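Local coordinates for protein fungal protease inhibitor-1 (Antheraea mylitta, PDB 3BT4) that inhibits trypsin, chymotrypsin and proteases from the fungi Aspergillus oryzae and Rhizopus oryzae, at residues R48-C53 / N76-K81; P26-A31 / A42-L47. All coordinates share one frame; numbering follows the deposited sequence.

Interaction 1. Residues R48-C53 / N76-K81; sequences RERAAC and NGVCTK
The carboxylate of Glu49 lies between two basic side chains. Lys81 passes on one side of its plane, and Arg50 NE lies on the opposite side. Lys81 reaches across with its methylenes, and Glu49 OE2 is 3.3 Å from Lys81 CB. The charged end is held less closely: Glu49 OE1 and Lys81 NZ form a long salt bridge of 3.9 Å. A second long salt bridge, within the 48-53 segment, joins Arg50 NE to Glu49 OE2 at 3.8 Å. Glu49 can reach Lys81 because CG is anti to its backbone N (chi1 -172°) and the chain runs on extended.

The backbones are joined by three hydrogen bonds. Arg50 N, in the type II turn from Arg48 to Ala51, donates to Cys79 O at 2.7 Å, and this bond is nearly straight (173°). Cys79 N donates in turn to Ala51 O at 2.9 Å. Cys53 N binds Gly77 O at 3.0 Å, but it sits 58° above that carbonyl's plane. Ala52 and Val78 form the single beta bridge.

Beside these bonds, Cys79 CB rests 3.2 Å from Arg48 O. Cys53 CB packs on Cys79 SG, and Cys53 SG lies against the peptide of Val78. The two sulfurs belong to different disulfides, Cys53 with Cys74 and Cys79 with Cys68.

A glutamine here removes the carboxylate of Glu49, and Lys81 and Arg50 would probably lose their shared counter-charge and be freer to turn. The salt bridges are long and lie among partly exposed and exposed residues, so they probably add only modest stabilisation. The three backbone bonds are the more specific ties, and they fasten the 48-53 loop to the 76-81 segment. The disulfides tie each side onward.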
# COMPACT_ATOMS: atom_id res chain seq x y z
N ARG A 48 -4.41 4.30 -12.67
CA ARG A 48 -3.98 3.94 -14.00
C ARG A 48 -2.62 4.54 -14.35
O ARG A 48 -2.15 5.47 -13.70
CB ARG A 48 -5.01 4.44 -15.02
CG ARG A 48 -6.45 3.98 -14.81
CD ARG A 48 -6.60 2.55 -15.22
NE ARG A 48 -7.98 2.21 -15.53
CZ ARG A 48 -8.53 2.34 -16.74
NH1 ARG A 48 -7.81 2.83 -17.75
NH2 ARG A 48 -9.78 1.97 -16.94
N GLU A 49 -2.01 4.02 -15.41
CA GLU A 49 -0.77 4.55 -15.95
C GLU A 49 -0.87 6.05 -16.25
O GLU A 49 -1.83 6.49 -16.90
CB GLU A 49 -0.36 3.79 -17.20
CG GLU A 49 1.02 4.17 -17.70
CD GLU A 49 1.51 3.32 -18.87
OE1 GLU A 49 0.70 2.58 -19.49
OE2 GLU A 49 2.71 3.42 -19.18
N ARG A 50 0.13 6.79 -15.79
CA ARG A 50 0.27 8.25 -15.98
C ARG A 50 -0.43 9.06 -14.90
O ARG A 50 -0.05 10.21 -14.66
CB ARG A 50 -0.20 8.74 -17.36
CG ARG A 50 0.56 8.17 -18.53
CD ARG A 50 2.07 8.20 -18.32
NE ARG A 50 2.70 7.25 -19.24
CZ ARG A 50 3.00 7.52 -20.52
NH1 ARG A 50 2.75 8.73 -21.04
NH2 ARG A 50 3.56 6.59 -21.28
N ALA A 51 -1.46 8.49 -14.27
CA ALA A 51 -2.21 9.19 -13.23
C ALA A 51 -1.27 9.55 -12.09
O ALA A 51 -0.34 8.83 -11.81
CB ALA A 51 -3.36 8.34 -12.74
N ALA A 52 -1.50 10.71 -11.47
CA ALA A 52 -0.72 11.16 -10.34
C ALA A 52 -0.91 10.26 -9.13
O ALA A 52 -2.00 9.75 -8.88
CB ALA A 52 -1.08 12.61 -9.99
N CYS A 53 0.16 10.07 -8.37
CA CYS A 53 0.15 9.21 -7.20
C CYS A 53 1.06 9.77 -6.11
O CYS A 53 2.05 10.44 -6.41
CB CYS A 53 0.65 7.82 -7.57
SG CYS A 53 2.21 7.86 -8.47
N ASN A 76 8.31 9.47 -9.73
CA ASN A 76 8.24 10.90 -10.07
C ASN A 76 6.81 11.46 -9.90
O ASN A 76 6.44 12.45 -10.53
CB ASN A 76 8.82 11.16 -11.47
CG ASN A 76 10.29 10.67 -11.63
OD1 ASN A 76 10.79 10.51 -12.74
ND2 ASN A 76 10.96 10.43 -10.51
N GLY A 77 6.03 10.79 -9.05
CA GLY A 77 4.67 11.23 -8.71
C GLY A 77 3.62 10.83 -9.73
O GLY A 77 2.53 11.35 -9.73
N VAL A 78 3.97 9.87 -10.58
CA VAL A 78 3.15 9.42 -11.69
C VAL A 78 3.19 7.87 -11.71
O VAL A 78 4.25 7.27 -11.52
CB VAL A 78 3.72 10.05 -13.01
CG1 VAL A 78 3.43 9.21 -14.22
CG2 VAL A 78 3.20 11.46 -13.21
N CYS A 79 2.04 7.23 -11.90
CA CYS A 79 2.03 5.76 -12.12
C CYS A 79 2.73 5.38 -13.43
O CYS A 79 2.23 5.64 -14.52
CB CYS A 79 0.61 5.20 -12.06
SG CYS A 79 -0.15 5.35 -10.44
N THR A 80 3.88 4.74 -13.29
CA THR A 80 4.81 4.51 -14.39
C THR A 80 4.97 3.03 -14.74
O THR A 80 5.14 2.19 -13.85
CB THR A 80 6.20 5.05 -14.01
OG1 THR A 80 6.07 6.42 -13.63
CG2 THR A 80 7.17 4.94 -15.17
N LYS A 81 4.89 2.71 -16.03
CA LYS A 81 5.25 1.38 -16.50
C LYS A 81 6.75 1.17 -16.33
O LYS A 81 7.57 1.80 -17.01
CB LYS A 81 4.82 1.17 -17.96
CG LYS A 81 4.96 -0.28 -18.42
CD LYS A 81 4.51 -0.46 -19.87
CE LYS A 81 3.00 -0.25 -20.05
NZ LYS A 81 2.58 -0.26 -21.49

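Interaction 2. Residues P26-A31 / A42-L47; sequences PATYRA and ACVTLL
Thr28 and Val44 form a hydrogen-bonded antiparallel pair, as do Arg30 and Ala42. Two backbone bonds close each pair. Val44 N donates to Thr28 O at 2.8 Å, and Arg30 N to Ala42 O at 2.9 Å. Thr28 N and Ala42 N donate the return bonds, to Val44 O and Arg30 O. Tyr29 and Cys43 are the non-hydrogen-bonded pair between them.

The apolar packing is mostly on the face carrying Thr28, Arg30 and Val44. Arg30 crosses Val44 at about a right angle, with CG 3.7 Å from Val44 CG2. That methyl also lies over one face of the guanidinium. Arg30 NH2 touches Leu46 CD2 at 3.6 Å. A bend at chi2 (-140°) helps carry the Arg30 chain across Val44. Nearer Pro26, Ala27 CB meets Cys43 CB at 4.2 Å.

The charge of Arg30 is answered outside the two segments, by a salt bridge from NH2 to Glu70. Cys43 carries the disulfide to Cys23.

The arrangement is an antiparallel strand pair at one edge of a small three-stranded mixed sheet, in a disulfide-rich protease inhibitor. Strand 40-47 is central, and strand 66-68 pairs with its other side.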
# COMPACT_ATOMS: atom_id res chain seq x y z
N PRO A 26 -15.89 0.60 -5.50
CA PRO A 26 -14.72 0.02 -6.18
C PRO A 26 -13.46 -0.19 -5.34
O PRO A 26 -12.53 -0.84 -5.82
CB PRO A 26 -14.46 1.03 -7.31
CG PRO A 26 -14.87 2.34 -6.71
CD PRO A 26 -16.07 2.02 -5.85
N ALA A 27 -13.41 0.35 -4.12
CA ALA A 27 -12.33 0.07 -3.17
C ALA A 27 -12.31 -1.40 -2.77
O ALA A 27 -13.37 -2.04 -2.66
CB ALA A 27 -12.44 0.95 -1.93
N THR A 28 -11.10 -1.95 -2.59
CA THR A 28 -10.92 -3.39 -2.33
C THR A 28 -10.02 -3.65 -1.12
O THR A 28 -9.10 -2.87 -0.83
CB THR A 28 -10.40 -4.18 -3.56
OG1 THR A 28 -9.09 -3.74 -3.90
CG2 THR A 28 -11.32 -4.01 -4.77
N TYR A 29 -10.29 -4.75 -0.42
CA TYR A 29 -9.56 -5.10 0.78
C TYR A 29 -8.19 -5.64 0.47
O TYR A 29 -8.03 -6.45 -0.44
CB TYR A 29 -10.32 -6.17 1.54
CG TYR A 29 -9.64 -6.65 2.79
CD1 TYR A 29 -9.60 -5.85 3.93
CD2 TYR A 29 -9.04 -7.90 2.84
CE1 TYR A 29 -9.01 -6.31 5.10
CE2 TYR A 29 -8.43 -8.36 4.01
CZ TYR A 29 -8.42 -7.56 5.13
OH TYR A 29 -7.82 -8.02 6.28
N ARG A 30 -7.20 -5.17 1.23
CA ARG A 30 -5.87 -5.76 1.24
C ARG A 30 -5.51 -6.01 2.68
O ARG A 30 -5.59 -5.11 3.50
CB ARG A 30 -4.84 -4.81 0.62
CG ARG A 30 -5.12 -4.43 -0.82
CD ARG A 30 -3.84 -4.39 -1.60
NE ARG A 30 -4.06 -4.33 -3.05
CZ ARG A 30 -3.14 -3.91 -3.92
NH1 ARG A 30 -1.95 -3.51 -3.48
NH2 ARG A 30 -3.41 -3.88 -5.22
N ALA A 31 -5.07 -7.23 2.98
CA ALA A 31 -4.75 -7.62 4.34
C ALA A 31 -3.57 -6.84 4.94
O ALA A 31 -3.52 -6.60 6.15
CB ALA A 31 -4.46 -9.13 4.39
N ALA A 42 -6.22 -2.39 4.54
CA ALA A 42 -6.74 -1.15 3.97
C ALA A 42 -7.77 -1.42 2.89
O ALA A 42 -7.74 -2.47 2.24
CB ALA A 42 -5.62 -0.33 3.40
N CYS A 43 -8.68 -0.47 2.69
CA CYS A 43 -9.54 -0.47 1.52
C CYS A 43 -8.83 0.43 0.51
O CYS A 43 -8.71 1.64 0.72
CB CYS A 43 -10.94 0.03 1.86
SG CYS A 43 -11.69 -0.89 3.29
N VAL A 44 -8.30 -0.17 -0.55
CA VAL A 44 -7.46 0.57 -1.49
C VAL A 44 -8.14 0.94 -2.82
O VAL A 44 -9.04 0.25 -3.30
CB VAL A 44 -6.09 -0.13 -1.72
CG1 VAL A 44 -5.46 -0.50 -0.38
CG2 VAL A 44 -6.24 -1.36 -2.56
N THR A 45 -7.69 2.06 -3.38
CA THR A 45 -8.07 2.51 -4.70
C THR A 45 -6.91 2.28 -5.67
O THR A 45 -5.76 2.52 -5.33
CB THR A 45 -8.48 4.00 -4.63
OG1 THR A 45 -9.69 4.09 -3.87
CG2 THR A 45 -8.69 4.63 -6.03
N LEU A 46 -7.19 1.80 -6.88
CA LEU A 46 -6.12 1.61 -7.86
C LEU A 46 -6.10 2.68 -8.94
O LEU A 46 -7.15 3.14 -9.41
CB LEU A 46 -6.11 0.20 -8.47
CG LEU A 46 -6.03 -0.99 -7.50
CD1 LEU A 46 -6.07 -2.31 -8.25
CD2 LEU A 46 -4.79 -0.91 -6.60
N LEU A 47 -4.88 3.07 -9.32
CA LEU A 47 -4.65 4.13 -10.29
C LEU A 47 -4.06 3.61 -11.59
O LEU A 47 -3.33 2.62 -11.61
CB LEU A 47 -3.74 5.21 -9.68
CG LEU A 47 -4.06 5.70 -8.26
CD1 LEU A 47 -2.85 6.35 -7.69
CD2 LEU A 47 -5.24 6.63 -8.21

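Interaction 2 comes first along the chain and interaction 1 follows without a gap, since residues 42-47 run straight into 48-53. Their centres are about 17 Å apart. They meet at Leu47, the last residue of strand 40-47: its CB is 3.7 Å from Cys79 SG, and its CD1 packs on Cys53 CB. Interaction 2 lies within the three-stranded sheet. Interaction 1 joins the loop leaving that sheet to the separate two-stranded sheet of 73-75 and 78-80. The Cys68-Cys79 disulfide also links strand 66-68 of the first sheet to the second. Interaction 1, the Leu47 packing and this disulfide connect the two sheets of this small, helix-poor inhibitor; interaction 2 holds strand 28-30 to the first.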